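Local structure of farnesyl diphosphate phosphatase YisP (Bacillus subtilis subsp. subtilis, 3WE9) at residues E110-Y124 with D171-Q183. The protein hydrolyses farnesyl diphosphate to farnesol and diphosphate, a reaction needed for biofilm formation, although it belongs to the phytoene/squalene synthase family. Numbering follows the deposited sequence.
Sequences EDAKPYDDLDELLMY and DQQKNRIPRQVMQ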
loop_
_atom_site.group_PDB
_atom_site.type_symbol
_atom_site.label_atom_id
_atom_site.label_comp_id
_atom_site.label_asym_id
_atom_site.label_seq_id
_atom_site.Cartn_x
_atom_site.Cartn_y
_atom_site.Cartn_z
ATOM N N GLU A 110 -18.259 1.602 1.335
ATOM C CA GLU A 110 -17.868 2.789 2.077
ATOM C C GLU A 110 -18.783 3.500 3.043
ATOM O O GLU A 110 -19.671 2.926 3.695
ATOM C CB GLU A 110 -17.254 3.839 1.124
ATOM C CG GLU A 110 -17.602 3.669 -0.339
ATOM C CD GLU A 110 -16.536 4.208 -1.267
ATOM O OE1 GLU A 110 -16.463 5.457 -1.431
ATOM O OE2 GLU A 110 -15.763 3.380 -1.838
ATOM N N ASP A 111 -18.490 4.788 3.124
ATOM C CA ASP A 111 -19.156 5.724 3.992
ATOM C C ASP A 111 -18.862 7.085 3.386
ATOM O O ASP A 111 -17.705 7.451 3.185
ATOM C CB ASP A 111 -18.560 5.599 5.395
ATOM C CG ASP A 111 -18.632 6.875 6.179
ATOM O OD1 ASP A 111 -19.705 7.532 6.194
ATOM O OD2 ASP A 111 -17.606 7.221 6.820
ATOM N N ALA A 112 -19.915 7.829 3.070
ATOM C CA ALA A 112 -19.737 9.149 2.478
ATOM C C ALA A 112 -19.532 10.191 3.573
ATOM O O ALA A 112 -19.433 11.383 3.286
ATOM C CB ALA A 112 -20.943 9.528 1.610
ATOM N N LYS A 113 -19.467 9.736 4.822
ATOM C CA LYS A 113 -19.272 10.632 5.944
ATOM C C LYS A 113 -17.813 10.732 6.330
ATOM O O LYS A 113 -17.072 9.756 6.276
ATOM C CB LYS A 113 -20.104 10.177 7.149
ATOM C CG LYS A 113 -21.579 10.057 6.849
ATOM C CD LYS A 113 -22.406 9.980 8.111
ATOM C CE LYS A 113 -23.862 10.281 7.806
ATOM N NZ LYS A 113 -24.619 10.599 9.043
ATOM N N PRO A 114 -17.387 11.934 6.738
ATOM C CA PRO A 114 -16.006 12.192 7.146
ATOM C C PRO A 114 -15.615 11.349 8.357
ATOM O O PRO A 114 -16.459 10.999 9.181
ATOM C CB PRO A 114 -16.009 13.694 7.463
ATOM C CG PRO A 114 -17.165 14.231 6.624
ATOM C CD PRO A 114 -18.197 13.165 6.788
ATOM N N TYR A 115 -14.335 11.001 8.443
ATOM C CA TYR A 115 -13.844 10.223 9.566
ATOM C C TYR A 115 -13.748 11.170 10.745
ATOM O O TYR A 115 -13.413 12.342 10.574
ATOM C CB TYR A 115 -12.468 9.633 9.256
ATOM C CG TYR A 115 -12.483 8.431 8.333
ATOM C CD1 TYR A 115 -13.674 7.964 7.763
ATOM C CD2 TYR A 115 -11.300 7.767 8.020
ATOM C CE1 TYR A 115 -13.671 6.861 6.900
ATOM C CE2 TYR A 115 -11.290 6.675 7.164
ATOM C CZ TYR A 115 -12.471 6.228 6.606
ATOM O OH TYR A 115 -12.439 5.168 5.730
ATOM N N ASP A 116 -14.034 10.671 11.943
ATOM C CA ASP A 116 -13.998 11.518 13.127
ATOM C C ASP A 116 -12.703 11.387 13.912
ATOM O O ASP A 116 -11.994 12.367 14.123
ATOM C CB ASP A 116 -15.187 11.189 14.036
ATOM C CG ASP A 116 -15.349 12.186 15.164
ATOM O OD1 ASP A 116 -15.538 13.386 14.869
ATOM O OD2 ASP A 116 -15.281 11.777 16.343
ATOM N N ASP A 117 -12.414 10.165 14.344
ATOM C CA ASP A 117 -11.221 9.836 15.120
ATOM C C ASP A 117 -10.069 9.416 14.220
ATOM O O ASP A 117 -10.280 8.949 13.105
ATOM C CB ASP A 117 -11.496 8.642 16.047
ATOM C CG ASP A 117 -12.259 9.013 17.284
ATOM O OD1 ASP A 117 -12.533 8.098 18.089
ATOM O OD2 ASP A 117 -12.582 10.206 17.462
ATOM N N LEU A 118 -8.852 9.555 14.727
ATOM C CA LEU A 118 -7.689 9.114 13.983
ATOM C C LEU A 118 -7.833 7.586 13.905
ATOM O O LEU A 118 -7.517 6.973 12.889
ATOM C CB LEU A 118 -6.408 9.512 14.728
ATOM C CG LEU A 118 -5.065 9.019 14.189
ATOM C CD1 LEU A 118 -4.972 9.271 12.690
ATOM C CD2 LEU A 118 -3.933 9.717 14.935
ATOM N N ASP A 119 -8.348 6.985 14.979
ATOM C CA ASP A 119 -8.550 5.536 15.027
ATOM C C ASP A 119 -9.368 5.036 13.847
ATOM O O ASP A 119 -9.135 3.940 13.341
ATOM C CB ASP A 119 -9.250 5.120 16.327
ATOM C CG ASP A 119 -8.285 4.941 17.485
ATOM O OD1 ASP A 119 -7.060 5.027 17.263
ATOM O OD2 ASP A 119 -8.756 4.702 18.619
ATOM N N GLU A 120 -10.334 5.835 13.410
ATOM C CA GLU A 120 -11.164 5.443 12.283
ATOM C C GLU A 120 -10.323 5.344 11.003
ATOM O O GLU A 120 -10.495 4.418 10.206
ATOM C CB GLU A 120 -12.307 6.446 12.100
ATOM C CG GLU A 120 -13.373 5.989 11.121
ATOM C CD GLU A 120 -14.617 6.861 11.153
ATOM O OE1 GLU A 120 -15.540 6.604 10.349
ATOM O OE2 GLU A 120 -14.677 7.799 11.980
ATOM N N LEU A 121 -9.416 6.299 10.805
ATOM C CA LEU A 121 -8.550 6.272 9.627
ATOM C C LEU A 121 -7.601 5.072 9.718
ATOM O O LEU A 121 -7.383 4.369 8.732
ATOM C CB LEU A 121 -7.725 7.562 9.537
ATOM C CG LEU A 121 -6.707 7.628 8.388
ATOM C CD1 LEU A 121 -7.418 7.566 7.043
ATOM C CD2 LEU A 121 -5.899 8.914 8.500
ATOM N N LEU A 122 -7.044 4.849 10.908
ATOM C CA LEU A 122 -6.115 3.743 11.136
ATOM C C LEU A 122 -6.784 2.393 10.934
ATOM O O LEU A 122 -6.192 1.473 10.366
ATOM C CB LEU A 122 -5.540 3.809 12.557
ATOM C CG LEU A 122 -4.675 5.028 12.889
ATOM C CD1 LEU A 122 -4.198 4.954 14.338
ATOM C CD2 LEU A 122 -3.492 5.070 11.932
ATOM N N MET A 123 -8.017 2.275 11.410
ATOM C CA MET A 123 -8.770 1.036 11.276
ATOM C C MET A 123 -9.006 0.771 9.798
ATOM O O MET A 123 -8.966 -0.373 9.339
ATOM C CB MET A 123 -10.105 1.155 12.023
ATOM C CG MET A 123 -11.049 -0.028 11.835
ATOM S SD MET A 123 -10.323 -1.636 12.218
ATOM C CE MET A 123 -9.806 -1.397 13.876
ATOM N N TYR A 124 -9.240 1.837 9.046
ATOM C CA TYR A 124 -9.464 1.690 7.620
ATOM C C TYR A 124 -8.198 1.252 6.883
ATOM O O TYR A 124 -8.252 0.407 5.989
ATOM C CB TYR A 124 -9.963 2.989 7.013
ATOM C CG TYR A 124 -10.295 2.820 5.561
ATOM C CD1 TYR A 124 -11.268 1.903 5.162
ATOM C CD2 TYR A 124 -9.619 3.536 4.580
ATOM C CE1 TYR A 124 -11.560 1.702 3.823
ATOM C CE2 TYR A 124 -9.905 3.342 3.233
ATOM C CZ TYR A 124 -10.876 2.426 2.864
ATOM O OH TYR A 124 -11.181 2.239 1.538
ATOM N N ASP A 171 -13.469 14.679 -2.833
ATOM C CA ASP A 171 -14.173 14.715 -1.559
ATOM C C ASP A 171 -14.028 13.389 -0.827
ATOM O O ASP A 171 -13.979 13.354 0.397
ATOM C CB ASP A 171 -15.661 15.033 -1.753
ATOM C CG ASP A 171 -15.902 16.468 -2.196
ATOM O OD1 ASP A 171 -15.068 17.345 -1.876
ATOM O OD2 ASP A 171 -16.939 16.722 -2.846
ATOM N N GLN A 172 -13.959 12.298 -1.584
ATOM C CA GLN A 172 -13.807 10.972 -0.996
ATOM C C GLN A 172 -12.486 10.888 -0.236
ATOM O O GLN A 172 -12.414 10.304 0.844
ATOM C CB GLN A 172 -13.840 9.900 -2.086
ATOM C CG GLN A 172 -13.674 8.483 -1.560
ATOM C CD GLN A 172 -13.941 7.430 -2.620
ATOM O OE1 GLN A 172 -15.046 7.348 -3.167
ATOM N NE2 GLN A 172 -12.931 6.618 -2.917
ATOM N N GLN A 173 -11.440 11.482 -0.802
ATOM C CA GLN A 173 -10.131 11.470 -0.160
ATOM C C GLN A 173 -10.122 12.444 1.023
ATOM O O GLN A 173 -9.590 12.130 2.092
ATOM C CB GLN A 173 -9.054 11.828 -1.191
ATOM C CG GLN A 173 -9.051 10.861 -2.383
ATOM C CD GLN A 173 -8.118 11.273 -3.511
ATOM O OE1 GLN A 173 -8.147 12.410 -3.976
ATOM N NE2 GLN A 173 -7.293 10.333 -3.966
ATOM N N LYS A 174 -10.732 13.616 0.836
ATOM C CA LYS A 174 -10.808 14.621 1.892
ATOM C C LYS A 174 -11.595 14.084 3.089
ATOM O O LYS A 174 -11.325 14.447 4.232
ATOM C CB LYS A 174 -11.481 15.899 1.374
ATOM C CG LYS A 174 -10.665 16.681 0.345
ATOM C CD LYS A 174 -11.384 17.978 -0.014
ATOM C CE LYS A 174 -10.534 18.892 -0.882
ATOM N NZ LYS A 174 -10.242 18.292 -2.209
ATOM N N ASN A 175 -12.561 13.210 2.816
ATOM C CA ASN A 175 -13.389 12.618 3.868
ATOM C C ASN A 175 -12.611 11.751 4.851
ATOM O O ASN A 175 -13.055 11.533 5.980
ATOM C CB ASN A 175 -14.504 11.768 3.254
ATOM C CG ASN A 175 -15.722 12.584 2.874
ATOM O OD1 ASN A 175 -16.640 12.080 2.230
ATOM N ND2 ASN A 175 -15.740 13.846 3.277
ATOM N N ARG A 176 -11.456 11.249 4.427
ATOM C CA ARG A 176 -10.665 10.399 5.309
ATOM C C ARG A 176 -9.830 11.167 6.331
ATOM O O ARG A 176 -9.275 10.565 7.250
ATOM C CB ARG A 176 -9.792 9.445 4.481
ATOM C CG ARG A 176 -10.627 8.509 3.590
ATOM C CD ARG A 176 -9.787 7.403 2.952
ATOM N NE ARG A 176 -10.515 6.670 1.910
ATOM C CZ ARG A 176 -11.584 5.901 2.119
ATOM N NH1 ARG A 176 -12.075 5.742 3.338
ATOM N NH2 ARG A 176 -12.172 5.290 1.099
ATOM N N ILE A 177 -9.740 12.489 6.181
ATOM C CA ILE A 177 -8.995 13.306 7.141
ATOM C C ILE A 177 -9.818 13.348 8.439
ATOM O O ILE A 177 -10.968 13.794 8.440
ATOM C CB ILE A 177 -8.799 14.748 6.636
ATOM C CG1 ILE A 177 -8.047 14.728 5.301
ATOM C CG2 ILE A 177 -8.036 15.566 7.678
ATOM C CD1 ILE A 177 -8.076 16.047 4.569
ATOM N N PRO A 178 -9.236 12.881 9.556
ATOM C CA PRO A 178 -9.912 12.855 10.857
ATOM C C PRO A 178 -10.302 14.235 11.375
ATOM O O PRO A 178 -9.447 15.083 11.625
ATOM C CB PRO A 178 -8.893 12.165 11.759
ATOM C CG PRO A 178 -8.109 11.319 10.816
ATOM C CD PRO A 178 -7.911 12.249 9.655
ATOM N N ARG A 179 -11.603 14.449 11.541
ATOM C CA ARG A 179 -12.100 15.729 12.023
ATOM C C ARG A 179 -11.576 16.089 13.411
ATOM O O ARG A 179 -11.420 17.272 13.732
ATOM C CB ARG A 179 -13.635 15.741 11.999
ATOM C CG ARG A 179 -14.230 16.309 10.703
ATOM C CD ARG A 179 -13.598 15.710 9.441
ATOM N NE ARG A 179 -14.166 16.301 8.232
ATOM C CZ ARG A 179 -13.819 15.971 6.991
ATOM N NH1 ARG A 179 -12.889 15.040 6.767
ATOM N NH2 ARG A 179 -14.414 16.570 5.966
ATOM N N GLN A 180 -11.307 15.085 14.240
ATOM C CA GLN A 180 -10.781 15.355 15.577
ATOM C C GLN A 180 -9.337 15.842 15.485
ATOM O O GLN A 180 -8.889 16.632 16.314
ATOM C CB GLN A 180 -10.850 14.108 16.463
ATOM C CG GLN A 180 -12.245 13.783 16.971
ATOM C CD GLN A 180 -12.881 14.960 17.679
ATOM O OE1 GLN A 180 -12.364 15.449 18.688
ATOM N NE2 GLN A 180 -14.004 15.433 17.150
ATOM N N VAL A 181 -8.607 15.364 14.484
ATOM C CA VAL A 181 -7.228 15.801 14.304
ATOM C C VAL A 181 -7.267 17.231 13.748
ATOM O O VAL A 181 -6.507 18.095 14.179
ATOM C CB VAL A 181 -6.456 14.870 13.330
ATOM C CG1 VAL A 181 -5.062 15.433 13.063
ATOM C CG2 VAL A 181 -6.333 13.470 13.936
ATOM N N MET A 182 -8.167 17.481 12.804
ATOM C CA MET A 182 -8.303 18.820 12.249
ATOM C C MET A 182 -8.597 19.811 13.374
ATOM O O MET A 182 -7.992 20.882 13.448
ATOM C CB MET A 182 -9.441 18.868 11.229
ATOM C CG MET A 182 -9.114 18.248 9.881
ATOM S SD MET A 182 -10.602 17.932 8.923
ATOM C CE MET A 182 -11.233 19.607 8.639
ATOM N N GLN A 183 -9.520 19.433 14.254
ATOM C CA GLN A 183 -9.923 20.287 15.370
ATOM C C GLN A 183 -8.776 20.605 16.317
ATOM O O GLN A 183 -8.711 21.695 16.875
ATOM C CB GLN A 183 -11.069 19.631 16.150
ATOM C CG GLN A 183 -11.620 20.497 17.286
ATOM C CD GLN A 183 -12.829 19.873 17.976
ATOM O OE1 GLN A 183 -12.755 18.763 18.505
ATOM N NE2 GLN A 183 -13.947 20.591 17.970
#
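The side chains of Tyr-115 and Arg-176 run alongside each other in one direction, the CA of Arg-176 making a CH-pi contact over one ring face, 4.2 Å from the Tyr-115 ring centroid. Beyond it the arginine chain runs extended from CG to NE and lays its guanidinium over Tyr-124, whose CE2 sits above the centre of that flat group, 3.3 Å from Arg-176 CZ. A long side chain with a planar end suits this place: its root lies over Tyr-115, its flat end over Tyr-124 with the phenol end of Tyr-115 at its edge. The opposite face of the Tyr-115 ring rests on CG of Glu-120.

The backbones are tied by three hydrogen bonds: Tyr-115 N to Asn-175 O (2.8 Å), Arg-179 N to Tyr-115 O (2.9 Å), and Gln-180 N to Asp-116 O (2.8 Å). The last two use first-turn helix amides, which have no earlier helical carbonyl to bind. At the N-cap, Pro-178 has no N-H needing a partner, and its apolar CG lies 4.0 Å from Leu-121 CB; Ile-208 of helix 199-221 touches both residues.

The Pro-114 ring lies over the Arg-179 guanidinium. Bent at chi2 (48°), Arg-179 donates hydrogen bonds from NH1 to Lys-174 O and Ile-177 O, while NE forms a salt bridge with Glu-189. A methionine here would probably leave Glu-189 without this cationic partner and both carbonyls without the NH1 donor. In this all-helical squalene/phytoene synthase fold, the segment entering helix 118-140 thus joins the connection between helices 171-174 and 179-185: main-chain hydrogen bonds set the register, and side-chain packing fills in around them.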